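Local coordinates for SEC-C motif domain protein (Psychrobacter arcticus, PDB 2I9W) that is of unknown function but binds two zinc ions, one in an N-terminal cysteine site and one in a SEC-C motif, with an NTF2-like domain between them in sequence, at residues A[7-12]-A[28-33]; A[100-105]-A[118-123]; A[114-119]-A[133-138]. All blocks are in the same frame, centred on the assembly; numbering follows the deposited sequence.

Contact 1 (A[7-12]-A[28-33]). With ZN (zinc ion), chain B.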
ATOM      1  N   GLN A   7     -13.335   4.712 -15.791  1.00 30.65           N
ATOM      2  CA  GLN A   7     -14.070   3.653 -15.105  1.00 30.96           C
ATOM      3  C   GLN A   7     -13.808   3.713 -13.623  1.00 28.25           C
ATOM      4  O   GLN A   7     -12.902   4.422 -13.185  1.00 22.67           O
ATOM      5  CB  GLN A   7     -13.699   2.282 -15.642  1.00 34.55           C
ATOM      6  CG  GLN A   7     -14.196   2.058 -17.063  1.00 41.03           C
ATOM      7  CD  GLN A   7     -15.714   1.898 -17.175  1.00 44.10           C
ATOM      8  OE1 GLN A   7     -16.357   1.279 -16.319  1.00 44.39           O
ATOM      9  NE2 GLN A   7     -16.278   2.432 -18.249  1.00 46.09           N
ATOM     10  N   THR A   8     -14.657   3.009 -12.872  1.00 25.50           N
ATOM     11  CA  THR A   8     -14.570   2.965 -11.435  1.00 24.35           C
ATOM     12  C   THR A   8     -13.119   2.660 -11.029  1.00 21.44           C
ATOM     13  O   THR A   8     -12.448   1.733 -11.545  1.00 20.05           O
ATOM     14  CB  THR A   8     -15.604   1.965 -10.828  1.00 24.50           C
ATOM     15  OG1 THR A   8     -16.934   2.275 -11.301  1.00 22.99           O
ATOM     16  CG2 THR A   8     -15.580   1.972  -9.331  1.00 22.79           C
ATOM     17  N   CYS A   9     -12.621   3.457 -10.117  1.00 17.50           N
ATOM     18  CA  CYS A   9     -11.293   3.208  -9.560  1.00 19.10           C
ATOM     19  C   CYS A   9     -11.239   1.781  -8.984  1.00 17.81           C
ATOM     20  O   CYS A   9     -12.180   1.342  -8.323  1.00 19.14           O
ATOM     21  CB  CYS A   9     -10.938   4.201  -8.484  1.00 17.42           C
ATOM     22  SG  CYS A   9      -9.180   4.116  -8.079  1.00 18.79           S
ATOM     23  N   PRO A  10     -10.155   1.036  -9.230  1.00 19.89           N
ATOM     24  CA  PRO A  10     -10.194  -0.310  -8.661  1.00 18.94           C
ATOM     25  C   PRO A  10     -10.483  -0.356  -7.171  1.00 20.93           C
ATOM     26  O   PRO A  10     -11.201  -1.247  -6.740  1.00 23.12           O
ATOM     27  CB  PRO A  10      -8.832  -0.890  -9.011  1.00 20.25           C
ATOM     28  CG  PRO A  10      -8.412  -0.167 -10.222  1.00 19.59           C
ATOM     29  CD  PRO A  10      -8.971   1.229 -10.082  1.00 20.22           C
ATOM     30  N   CYS A  11      -9.970   0.598  -6.396  1.00 17.74           N
ATOM     31  CA  CYS A  11     -10.151   0.569  -4.931  1.00 18.89           C
ATOM     32  C   CYS A  11     -11.570   0.829  -4.481  1.00 20.63           C
ATOM     33  O   CYS A  11     -11.883   0.644  -3.296  1.00 21.43           O
ATOM     34  CB  CYS A  11      -9.211   1.540  -4.210  1.00 17.85           C
ATOM     35  SG  CYS A  11      -9.813   3.197  -4.116  1.00 20.58           S
ATOM     36  N   GLN A  12     -12.407   1.282  -5.414  1.00 19.47           N
ATOM     37  CA  GLN A  12     -13.801   1.600  -5.160  1.00 23.03           C
ATOM     38  C   GLN A  12     -14.729   0.432  -5.478  1.00 20.93           C
ATOM     39  O   GLN A  12     -15.930   0.535  -5.240  1.00 22.82           O
ATOM     40  CB  GLN A  12     -14.238   2.798  -5.995  1.00 23.68           C
ATOM     41  CG  GLN A  12     -13.458   4.040  -5.706  1.00 24.12           C
ATOM     42  CD  GLN A  12     -13.953   4.778  -4.504  1.00 35.96           C
ATOM     43  OE1 GLN A  12     -15.122   5.163  -4.440  1.00 34.11           O
ATOM     44  NE2 GLN A  12     -13.060   5.020  -3.548  1.00 34.65           N
ATOM     45  N   ASP A  28     -10.342  10.344 -10.626  1.00 21.06           N
ATOM     46  CA  ASP A  28     -10.810  11.150  -9.516  1.00 21.44           C
ATOM     47  C   ASP A  28     -10.413  10.568  -8.180  1.00 22.53           C
ATOM     48  O   ASP A  28     -10.819  11.095  -7.155  1.00 20.45           O
ATOM     49  CB  ASP A  28     -12.348  11.253  -9.567  1.00 21.88           C
ATOM     50  CG  ASP A  28     -12.829  12.030 -10.748  1.00 22.69           C
ATOM     51  OD1 ASP A  28     -12.172  13.044 -11.051  1.00 22.70           O
ATOM     52  OD2 ASP A  28     -13.824  11.606 -11.361  1.00 24.54           O
ATOM     53  N   CYS A  29      -9.674   9.457  -8.190  1.00 20.60           N
ATOM     54  CA  CYS A  29      -9.336   8.714  -6.968  1.00 19.96           C
ATOM     55  C   CYS A  29      -7.818   8.412  -6.917  1.00 19.63           C
ATOM     56  O   CYS A  29      -7.042   9.280  -6.515  1.00 18.81           O
ATOM     57  CB  CYS A  29     -10.208   7.441  -6.846  1.00 19.13           C
ATOM     58  SG  CYS A  29     -10.063   6.552  -5.264  1.00 19.96           S
ATOM     59  N   CYS A  30      -7.381   7.222  -7.388  1.00 16.32           N
ATOM     60  CA  CYS A  30      -5.994   6.804  -7.225  1.00 17.07           C
ATOM     61  C   CYS A  30      -5.045   7.367  -8.302  1.00 15.33           C
ATOM     62  O   CYS A  30      -3.828   7.456  -8.077  1.00 14.75           O
ATOM     63  CB  CYS A  30      -5.961   5.274  -7.220  1.00 18.76           C
ATOM     64  SG  CYS A  30      -6.571   4.490  -5.660  1.00 18.18           S
ATOM     65  N   GLN A  31      -5.579   7.717  -9.487  1.00 17.92           N
ATOM     66  CA  GLN A  31      -4.702   8.048 -10.614  1.00 18.03           C
ATOM     67  C   GLN A  31      -3.740   9.207 -10.293  1.00 18.87           C
ATOM     68  O   GLN A  31      -2.590   9.138 -10.626  1.00 18.35           O
ATOM     69  CB  GLN A  31      -5.505   8.346 -11.882  1.00 19.74           C
ATOM     70  CG  GLN A  31      -4.616   8.552 -13.058  1.00 21.58           C
ATOM     71  CD  GLN A  31      -5.400   8.774 -14.333  1.00 24.26           C
ATOM     72  OE1 GLN A  31      -6.630   8.771 -14.343  1.00 28.73           O
ATOM     73  NE2 GLN A  31      -4.684   8.955 -15.411  1.00 30.04           N
ATOM     74  N   PRO A  32      -4.213  10.284  -9.621  1.00 17.77           N
ATOM     75  CA  PRO A  32      -3.260  11.353  -9.284  1.00 19.08           C
ATOM     76  C   PRO A  32      -2.007  10.920  -8.477  1.00 17.82           C
ATOM     77  O   PRO A  32      -0.920  11.488  -8.636  1.00 17.28           O
ATOM     78  CB  PRO A  32      -4.129  12.342  -8.474  1.00 20.39           C
ATOM     79  CG  PRO A  32      -5.518  12.070  -8.954  1.00 21.80           C
ATOM     80  CD  PRO A  32      -5.582  10.594  -9.173  1.00 19.08           C
ATOM     81  N   TYR A  33      -2.186   9.914  -7.629  1.00 17.08           N
ATOM     82  CA  TYR A  33      -1.156   9.425  -6.755  1.00 18.43           C
ATOM     83  C   TYR A  33      -0.218   8.582  -7.582  1.00 17.74           C
ATOM     84  O   TYR A  33       0.985   8.677  -7.429  1.00 16.57           O
ATOM     85  CB  TYR A  33      -1.784   8.669  -5.568  1.00 18.25           C
ATOM     86  CG  TYR A  33      -2.615   9.614  -4.770  1.00 17.95           C
ATOM     87  CD1 TYR A  33      -2.019  10.463  -3.848  1.00 22.35           C
ATOM     88  CD2 TYR A  33      -3.958   9.757  -5.007  1.00 18.02           C
ATOM     89  CE1 TYR A  33      -2.748  11.389  -3.169  1.00 22.31           C
ATOM     90  CE2 TYR A  33      -4.708  10.715  -4.353  1.00 23.77           C
ATOM     91  CZ  TYR A  33      -4.084  11.532  -3.434  1.00 25.98           C
ATOM     92  OH  TYR A  33      -4.796  12.472  -2.730  1.00 29.21           O
TER
HETATM   93 ZN    ZN B 200      -8.922   4.599  -5.819  1.00 17.46          ZN

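Contact 2 (A[100-105]-A[118-123])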
ATOM      1  N   GLY A 100     -11.928  -6.790  -6.185  1.00 20.15           N
ATOM      2  CA  GLY A 100     -12.344  -5.739  -5.289  1.00 17.36           C
ATOM      3  C   GLY A 100     -11.579  -5.640  -3.975  1.00 19.23           C
ATOM      4  O   GLY A 100     -10.752  -6.484  -3.637  1.00 17.45           O
ATOM      5  N   LEU A 101     -11.918  -4.607  -3.226  1.00 16.68           N
ATOM      6  CA  LEU A 101     -11.311  -4.220  -1.952  1.00 18.81           C
ATOM      7  C   LEU A 101     -12.359  -3.837  -0.919  1.00 20.62           C
ATOM      8  O   LEU A 101     -13.296  -3.089  -1.220  1.00 20.31           O
ATOM      9  CB  LEU A 101     -10.353  -3.031  -2.154  1.00 21.26           C
ATOM     10  CG  LEU A 101      -9.621  -2.542  -0.887  1.00 19.45           C
ATOM     11  CD1 LEU A 101      -8.617  -3.636  -0.424  1.00 16.34           C
ATOM     12  CD2 LEU A 101      -8.966  -1.128  -1.108  1.00 22.65           C
ATOM     13  N   GLU A 102     -12.210  -4.383   0.282  1.00 18.89           N
ATOM     14  CA  GLU A 102     -12.991  -3.983   1.436  1.00 19.74           C
ATOM     15  C   GLU A 102     -12.035  -3.549   2.538  1.00 21.27           C
ATOM     16  O   GLU A 102     -11.268  -4.362   3.066  1.00 21.83           O
ATOM     17  CB  GLU A 102     -13.816  -5.160   1.917  1.00 19.23           C
ATOM     18  CG  GLU A 102     -14.595  -4.887   3.182  1.00 20.51           C
ATOM     19  CD  GLU A 102     -15.397  -6.100   3.682  1.00 23.94           C
ATOM     20  OE1 GLU A 102     -15.208  -7.244   3.177  1.00 22.23           O
ATOM     21  OE2 GLU A 102     -16.247  -5.880   4.561  1.00 29.31           O
ATOM     22  N   VAL A 103     -12.108  -2.280   2.938  1.00 22.15           N
ATOM     23  CA  VAL A 103     -11.295  -1.803   4.044  1.00 22.53           C
ATOM     24  C   VAL A 103     -12.125  -2.081   5.311  1.00 22.90           C
ATOM     25  O   VAL A 103     -13.254  -1.556   5.482  1.00 24.17           O
ATOM     26  CB  VAL A 103     -10.836  -0.300   3.895  1.00 22.22           C
ATOM     27  CG1 VAL A 103     -10.088   0.137   5.159  1.00 22.83           C
ATOM     28  CG2 VAL A 103      -9.972  -0.074   2.657  1.00 24.29           C
ATOM     29  N   VAL A 104     -11.586  -2.960   6.152  1.00 19.72           N
ATOM     30  CA  VAL A 104     -12.242  -3.353   7.401  1.00 19.33           C
ATOM     31  C   VAL A 104     -12.004  -2.306   8.489  1.00 19.09           C
ATOM     32  O   VAL A 104     -12.949  -1.915   9.220  1.00 19.71           O
ATOM     33  CB  VAL A 104     -11.790  -4.743   7.847  1.00 18.68           C
ATOM     34  CG1 VAL A 104     -12.395  -5.109   9.235  1.00 18.38           C
ATOM     35  CG2 VAL A 104     -12.118  -5.784   6.770  1.00 17.39           C
ATOM     36  N   ALA A 105     -10.776  -1.819   8.627  1.00 17.90           N
ATOM     37  CA  ALA A 105     -10.453  -0.925   9.751  1.00 19.74           C
ATOM     38  C   ALA A 105      -9.178  -0.187   9.446  1.00 21.12           C
ATOM     39  O   ALA A 105      -8.317  -0.698   8.732  1.00 23.35           O
ATOM     40  CB  ALA A 105     -10.302  -1.714  11.067  1.00 18.85           C
ATOM     41  N   GLU A 118      -6.547  -2.839   8.067  1.00 20.50           N
ATOM     42  CA  GLU A 118      -7.039  -4.215   7.918  1.00 18.47           C
ATOM     43  C   GLU A 118      -7.968  -4.185   6.709  1.00 16.63           C
ATOM     44  O   GLU A 118      -8.851  -3.333   6.624  1.00 16.77           O
ATOM     45  CB  GLU A 118      -7.823  -4.646   9.164  1.00 18.17           C
ATOM     46  CG  GLU A 118      -8.410  -6.039   9.091  1.00 19.59           C
ATOM     47  CD  GLU A 118      -9.291  -6.428  10.255  1.00 21.93           C
ATOM     48  OE1 GLU A 118      -9.369  -5.691  11.265  1.00 20.79           O
ATOM     49  OE2 GLU A 118      -9.940  -7.499  10.147  1.00 26.19           O
ATOM     50  N   PHE A 119      -7.788  -5.118   5.794  1.00 20.76           N
ATOM     51  CA  PHE A 119      -8.592  -5.142   4.581  1.00 19.70           C
ATOM     52  C   PHE A 119      -8.743  -6.538   3.992  1.00 18.77           C
ATOM     53  O   PHE A 119      -8.013  -7.480   4.367  1.00 17.18           O
ATOM     54  CB  PHE A 119      -7.964  -4.194   3.554  1.00 21.26           C
ATOM     55  CG  PHE A 119      -6.622  -4.649   3.073  1.00 16.40           C
ATOM     56  CD1 PHE A 119      -5.460  -4.272   3.751  1.00 21.93           C
ATOM     57  CD2 PHE A 119      -6.501  -5.475   1.967  1.00 19.16           C
ATOM     58  CE1 PHE A 119      -4.229  -4.708   3.291  1.00 25.63           C
ATOM     59  CE2 PHE A 119      -5.227  -5.929   1.506  1.00 25.64           C
ATOM     60  CZ  PHE A 119      -4.103  -5.514   2.163  1.00 26.84           C
ATOM     61  N   LYS A 120      -9.720  -6.688   3.107  1.00 19.34           N
ATOM     62  CA  LYS A 120      -9.895  -7.892   2.329  1.00 20.35           C
ATOM     63  C   LYS A 120      -9.730  -7.540   0.867  1.00 19.39           C
ATOM     64  O   LYS A 120     -10.427  -6.652   0.347  1.00 19.51           O
ATOM     65  CB  LYS A 120     -11.286  -8.498   2.563  1.00 20.15           C
ATOM     66  CG  LYS A 120     -11.464  -9.010   3.969  1.00 23.22           C
ATOM     67  CD  LYS A 120     -12.820  -9.625   4.242  1.00 24.57           C
ATOM     68  CE  LYS A 120     -12.852 -10.066   5.696  1.00 28.59           C
ATOM     69  NZ  LYS A 120     -14.012 -10.920   6.048  1.00 31.24           N
ATOM     70  N   ALA A 121      -8.784  -8.201   0.225  1.00 18.76           N
ATOM     71  CA  ALA A 121      -8.578  -8.052  -1.221  1.00 20.66           C
ATOM     72  C   ALA A 121      -9.150  -9.270  -1.933  1.00 21.55           C
ATOM     73  O   ALA A 121      -8.703 -10.396  -1.701  1.00 21.87           O
ATOM     74  CB  ALA A 121      -7.092  -7.916  -1.549  1.00 20.61           C
ATOM     75  N   TYR A 122     -10.142  -9.049  -2.808  1.00 20.91           N
ATOM     76  CA  TYR A 122     -10.910 -10.137  -3.366  1.00 18.63           C
ATOM     77  C   TYR A 122     -10.325 -10.559  -4.680  1.00 19.60           C
ATOM     78  O   TYR A 122      -9.756  -9.754  -5.390  1.00 18.84           O
ATOM     79  CB  TYR A 122     -12.385  -9.738  -3.574  1.00 17.14           C
ATOM     80  CG  TYR A 122     -13.133  -9.557  -2.275  1.00 18.73           C
ATOM     81  CD1 TYR A 122     -13.054  -8.366  -1.576  1.00 18.72           C
ATOM     82  CD2 TYR A 122     -13.950 -10.567  -1.767  1.00 19.04           C
ATOM     83  CE1 TYR A 122     -13.758  -8.167  -0.363  1.00 21.87           C
ATOM     84  CE2 TYR A 122     -14.635 -10.390  -0.538  1.00 26.05           C
ATOM     85  CZ  TYR A 122     -14.523  -9.181   0.145  1.00 24.58           C
ATOM     86  OH  TYR A 122     -15.224  -8.988   1.322  1.00 23.07           O
ATOM     87  N   PHE A 123     -10.441 -11.835  -5.014  1.00 21.88           N
ATOM     88  CA  PHE A 123     -10.006 -12.269  -6.327  1.00 23.96           C
ATOM     89  C   PHE A 123     -10.819 -13.464  -6.781  1.00 26.56           C
ATOM     90  O   PHE A 123     -11.482 -14.110  -5.981  1.00 24.55           O
ATOM     91  CB  PHE A 123      -8.494 -12.559  -6.339  1.00 25.97           C
ATOM     92  CG  PHE A 123      -8.068 -13.629  -5.361  1.00 22.60           C
ATOM     93  CD1 PHE A 123      -7.785 -13.291  -4.028  1.00 22.12           C
ATOM     94  CD2 PHE A 123      -7.957 -14.943  -5.761  1.00 32.97           C
ATOM     95  CE1 PHE A 123      -7.426 -14.248  -3.128  1.00 29.05           C
ATOM     96  CE2 PHE A 123      -7.576 -15.912  -4.857  1.00 34.08           C
ATOM     97  CZ  PHE A 123      -7.301 -15.555  -3.540  1.00 27.43           C
TER

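Contact 3 (A[114-119]-A[133-138])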
ATOM      1  N   HIS A 114       3.483   4.942  13.394  1.00 17.91           N
ATOM      2  CA  HIS A 114       2.882   3.845  12.623  1.00 17.45           C
ATOM      3  C   HIS A 114       1.368   3.843  12.579  1.00 19.25           C
ATOM      4  O   HIS A 114       0.695   4.383  13.458  1.00 19.13           O
ATOM      5  CB  HIS A 114       3.262   2.507  13.199  1.00 21.12           C
ATOM      6  CG  HIS A 114       4.715   2.256  13.198  1.00 22.30           C
ATOM      7  ND1 HIS A 114       5.510   2.595  14.267  1.00 21.56           N
ATOM      8  CD2 HIS A 114       5.524   1.691  12.278  1.00 16.22           C
ATOM      9  CE1 HIS A 114       6.757   2.271  13.991  1.00 18.31           C
ATOM     10  NE2 HIS A 114       6.791   1.694  12.808  1.00 17.96           N
ATOM     11  N   ALA A 115       0.858   3.184  11.544  1.00 18.15           N
ATOM     12  CA  ALA A 115      -0.566   3.019  11.348  1.00 17.85           C
ATOM     13  C   ALA A 115      -0.765   1.605  10.802  1.00 18.19           C
ATOM     14  O   ALA A 115       0.132   1.026  10.183  1.00 18.40           O
ATOM     15  CB  ALA A 115      -1.090   4.082  10.378  1.00 17.65           C
ATOM     16  N   GLN A 116      -1.953   1.084  11.022  1.00 17.78           N
ATOM     17  CA  GLN A 116      -2.396  -0.141  10.428  1.00 19.15           C
ATOM     18  C   GLN A 116      -3.711   0.057   9.642  1.00 21.00           C
ATOM     19  O   GLN A 116      -4.511   0.929   9.897  1.00 17.48           O
ATOM     20  CB  GLN A 116      -2.546  -1.242  11.483  1.00 22.39           C
ATOM     21  CG  GLN A 116      -1.259  -1.997  11.732  1.00 23.85           C
ATOM     22  CD  GLN A 116      -1.297  -3.015  12.849  1.00 19.86           C
ATOM     23  OE1 GLN A 116      -2.236  -3.089  13.642  1.00 22.19           O
ATOM     24  NE2 GLN A 116      -0.216  -3.789  12.951  1.00 24.70           N
ATOM     25  N   VAL A 117      -3.876  -0.817   8.671  1.00 19.82           N
ATOM     26  CA  VAL A 117      -5.066  -0.934   7.824  1.00 20.23           C
ATOM     27  C   VAL A 117      -5.331  -2.435   7.699  1.00 20.21           C
ATOM     28  O   VAL A 117      -4.451  -3.210   7.248  1.00 21.54           O
ATOM     29  CB  VAL A 117      -4.825  -0.380   6.405  1.00 19.82           C
ATOM     30  CG1 VAL A 117      -6.101  -0.480   5.542  1.00 21.27           C
ATOM     31  CG2 VAL A 117      -4.274   1.059   6.475  1.00 17.61           C
ATOM     32  N   GLU A 118      -6.547  -2.839   8.067  1.00 20.50           N
ATOM     33  CA  GLU A 118      -7.039  -4.215   7.918  1.00 18.47           C
ATOM     34  C   GLU A 118      -7.968  -4.185   6.709  1.00 16.63           C
ATOM     35  O   GLU A 118      -8.851  -3.333   6.624  1.00 16.77           O
ATOM     36  CB  GLU A 118      -7.823  -4.646   9.164  1.00 18.17           C
ATOM     37  CG  GLU A 118      -8.410  -6.039   9.091  1.00 19.59           C
ATOM     38  CD  GLU A 118      -9.291  -6.428  10.255  1.00 21.93           C
ATOM     39  OE1 GLU A 118      -9.369  -5.691  11.265  1.00 20.79           O
ATOM     40  OE2 GLU A 118      -9.940  -7.499  10.147  1.00 26.19           O
ATOM     41  N   PHE A 119      -7.788  -5.118   5.794  1.00 20.76           N
ATOM     42  CA  PHE A 119      -8.592  -5.142   4.581  1.00 19.70           C
ATOM     43  C   PHE A 119      -8.743  -6.538   3.992  1.00 18.77           C
ATOM     44  O   PHE A 119      -8.013  -7.480   4.367  1.00 17.18           O
ATOM     45  CB  PHE A 119      -7.964  -4.194   3.554  1.00 21.26           C
ATOM     46  CG  PHE A 119      -6.622  -4.649   3.073  1.00 16.40           C
ATOM     47  CD1 PHE A 119      -5.460  -4.272   3.751  1.00 21.93           C
ATOM     48  CD2 PHE A 119      -6.501  -5.475   1.967  1.00 19.16           C
ATOM     49  CE1 PHE A 119      -4.229  -4.708   3.291  1.00 25.63           C
ATOM     50  CE2 PHE A 119      -5.227  -5.929   1.506  1.00 25.64           C
ATOM     51  CZ  PHE A 119      -4.103  -5.514   2.163  1.00 26.84           C
ATOM     52  N   HIS A 133      -7.338 -11.818   3.541  1.00 22.93           N
ATOM     53  CA  HIS A 133      -7.608 -10.980   4.726  1.00 23.27           C
ATOM     54  C   HIS A 133      -6.299 -10.564   5.408  1.00 23.89           C
ATOM     55  O   HIS A 133      -5.563 -11.385   5.939  1.00 24.23           O
ATOM     56  CB  HIS A 133      -8.507 -11.732   5.698  1.00 24.81           C
ATOM     57  CG  HIS A 133      -9.003 -10.897   6.837  1.00 21.88           C
ATOM     58  ND1 HIS A 133      -9.627 -11.445   7.935  1.00 29.14           N
ATOM     59  CD2 HIS A 133      -8.995  -9.555   7.041  1.00 19.59           C
ATOM     60  CE1 HIS A 133      -9.983 -10.482   8.764  1.00 27.03           C
ATOM     61  NE2 HIS A 133      -9.618  -9.325   8.245  1.00 18.26           N
ATOM     62  N   GLU A 134      -5.996  -9.282   5.344  1.00 23.04           N
ATOM     63  CA  GLU A 134      -4.675  -8.817   5.619  1.00 23.12           C
ATOM     64  C   GLU A 134      -4.721  -7.741   6.692  1.00 23.12           C
ATOM     65  O   GLU A 134      -5.690  -6.993   6.806  1.00 20.21           O
ATOM     66  CB  GLU A 134      -4.074  -8.253   4.329  1.00 28.57           C
ATOM     67  CG  GLU A 134      -4.011  -9.187   3.125  1.00 39.14           C
ATOM     68  CD  GLU A 134      -2.939 -10.270   3.225  1.00 47.49           C
ATOM     69  OE1 GLU A 134      -1.929 -10.073   3.937  1.00 56.39           O
ATOM     70  OE2 GLU A 134      -3.103 -11.322   2.563  1.00 37.54           O
ATOM     71  N   LEU A 135      -3.680  -7.708   7.543  1.00 21.39           N
ATOM     72  CA  LEU A 135      -3.438  -6.575   8.419  1.00 20.81           C
ATOM     73  C   LEU A 135      -2.058  -6.006   8.078  1.00 23.85           C
ATOM     74  O   LEU A 135      -1.034  -6.642   8.359  1.00 24.24           O
ATOM     75  CB  LEU A 135      -3.485  -6.982   9.892  1.00 17.90           C
ATOM     76  CG  LEU A 135      -3.250  -5.877  10.947  1.00 22.32           C
ATOM     77  CD1 LEU A 135      -4.338  -4.790  10.844  1.00 22.42           C
ATOM     78  CD2 LEU A 135      -3.169  -6.433  12.398  1.00 21.27           C
ATOM     79  N   SER A 136      -2.042  -4.832   7.463  1.00 24.37           N
ATOM     80  CA  SER A 136      -0.805  -4.221   6.983  1.00 26.84           C
ATOM     81  C   SER A 136      -0.389  -3.041   7.868  1.00 21.06           C
ATOM     82  O   SER A 136      -1.254  -2.244   8.375  1.00 22.52           O
ATOM     83  CB  SER A 136      -1.004  -3.764   5.557  1.00 29.99           C
ATOM     84  OG  SER A 136      -1.012  -4.908   4.708  1.00 29.31           O
ATOM     85  N   THR A 137       0.936  -2.902   8.021  1.00 20.22           N
ATOM     86  CA  THR A 137       1.522  -1.874   8.809  1.00 19.89           C
ATOM     87  C   THR A 137       2.331  -0.926   7.951  1.00 18.56           C
ATOM     88  O   THR A 137       3.013  -1.339   6.980  1.00 21.10           O
ATOM     89  CB  THR A 137       2.428  -2.415   9.939  1.00 19.44           C
ATOM     90  OG1 THR A 137       1.686  -3.378  10.707  1.00 21.61           O
ATOM     91  CG2 THR A 137       2.872  -1.245  10.841  1.00 19.47           C
ATOM     92  N   PHE A 138       2.210   0.332   8.323  1.00 17.44           N
ATOM     93  CA  PHE A 138       2.814   1.442   7.602  1.00 18.82           C
ATOM     94  C   PHE A 138       3.589   2.326   8.570  1.00 20.27           C
ATOM     95  O   PHE A 138       3.246   2.447   9.747  1.00 21.68           O
ATOM     96  CB  PHE A 138       1.743   2.255   6.889  1.00 18.22           C
ATOM     97  CG  PHE A 138       0.885   1.439   5.947  1.00 20.37           C
ATOM     98  CD1 PHE A 138      -0.167   0.682   6.440  1.00 23.85           C
ATOM     99  CD2 PHE A 138       1.179   1.400   4.604  1.00 26.92           C
ATOM    100  CE1 PHE A 138      -0.940  -0.069   5.615  1.00 28.34           C
ATOM    101  CE2 PHE A 138       0.377   0.651   3.764  1.00 27.21           C
ATOM    102  CZ  PHE A 138      -0.657  -0.101   4.312  1.00 24.97           C
TER

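Contact 1 (A[7-12]-A[28-33])
C9 and C11 face C29 and C30 across a zinc ion, and all four SG atoms bond to it; the C9 SG bond measures 2.3 Å and the C11 SG bond 2.4 Å. Cysteine suits each place because its soft sulfur, probably a thiolate, binds zinc tightly on a short arm. The torsions differ according to where each backbone stands. C9 carries SG anti to its own N (chi1 -167°), and C29 does the same, which aims each sulfur at the zinc ion. Behind the sulfurs, C9 CB packs on C29 CB at 3.7 Å. C11 turns its sulfur into the crowded position between N and carbonyl carbon (chi1 85°), which brings its SG to 3.6 Å from C29 SG. The four sulfurs surround the metal roughly as a tetrahedron, the C-x-C plus C-C zinc site of the YchJ N-terminal domain. P10 starts the 3-10 turn that carries C11, and Q12 N closes that turn on C9 O at 2.9 Å. Between the two segments, C30 N makes a weak hydrogen bond to C9 SG, 3.7 Å, an arrangement that would tend to spread the charge of the sulfur. C30 CB rests on the same sulfur, 3.5 Å from C9 SG. Q12, bent at chi2, brings NE2 to 3.8 Å from C29 SG, while its OE1 is held by L24 N. Helix 53-66 lies against the site, with S62 touching both C9 and C30.

Contact 2 (A[100-105]-A[118-123])
Y122 OH gives a very short hydrogen bond, 2.5 Å, to E102 OE1, meeting the oxygen nearly along its C-O axis. E102 reaches it fully extended, CG anti to the backbone N (chi1 176°), and its carboxylate lies only 16° from the plane of the tyrosine ring, whose edge touches E102 CB. A phenylalanine in place of Y122 would probably leave this carboxylate without its phenolic donor and more able to turn. Beneath the pair, E102 N bonds to K120 O at 2.9 Å and K120 N to E102 O at 2.8 Å. K120 runs alongside E102, and K120 CD lies 3.5 Å from E102 OE1, but the lysine NZ is too distant for a salt bridge. Further along, E118 O takes two N-H groups from one face of its plane, V104 N at 2.8 Å and A105 N at 3.2 Å. The extra residue turns V104 toward E118, and V104 CG1 lies against the carboxylate carbon, E118 CD, at 3.5 Å; OE2 of this group is hydrogen-bonded by H133 of the next strand. On the other face L101 CD1 meets F119 CD2 at 3.7 Å, next to M57 of helix 53-66. Two antiparallel neighbours interrupted by a classic beta bulge make this hairpin, part of the curved sheet of an NTF2-like domain.

Contact 3 (A[114-119]-A[133-138])
E118 and H133 join their flat groups through a somewhat bent hydrogen bond (147° at the hydrogen): H133 NE2 donates to E118 OE2 at 2.7 Å, using the anti lone pair of the oxygen. Imidazole and carboxylate lie 26° apart, nearly coplanar. The anti torsion of H133 (chi1 -171°) brings the ring to the neighbouring strand, where NE2 meets OE2 close to the ring plane. The carboxylate would tend to favour a protonated imidazole on this outer face. Beside it L135 lays CD1 against E118 CB at 3.9 Å, and its CD2 reaches the amide of Q116. That amide is turned so that Q116 NE2 points at T137 OG1, 3.0 Å away and almost in the amide plane; the threonine hydroxyl accepts this N-H (167° at the hydrogen).

On the opposite face, F119 presents one side of its ring to E134, whose CB stands over it, 3.8 Å from the centroid, in a CH-pi contact. S136 OG meets the edge of the same ring, 3.5 Å from F119 CE1. V117 CG2 then packs on F138 CE1 at 3.6 Å, branched aliphatic against aromatic, with A53 and L56 of helix 53-66 touching F138. Paired backbone bonds such as S136 N to V117 O hold the register. The hairpin belongs to an antiparallel sheet packed by its V117 and F138 face on helix 53-66, consistent with the cystatin-like (NTF2-like) fold of this domain.

In the fold
Contacts 2 and 3 share strand 114-125, which lies between strands 97-107 and 128-142 in the same sheet; their centres are 10 Å apart, and E118 and F119 belong to both. V103 CG1 touches V117 CG1 at 4.1 Å, linking the two on the helix-facing side. Contact 1 stands apart in sequence but packs on this sheet: C11 O lies 4.1 Å from L101 CD2, and the L101 side chain is about 7 Å from the zinc ion. The centres of contacts 1 and 3 are 20 Å apart. Contact 3 reaches the second zinc instead, the H114 side chain lying about 4 Å from the ion bound by C168, C170, C179 and C180. The sheet thus spans from one zinc site to the other.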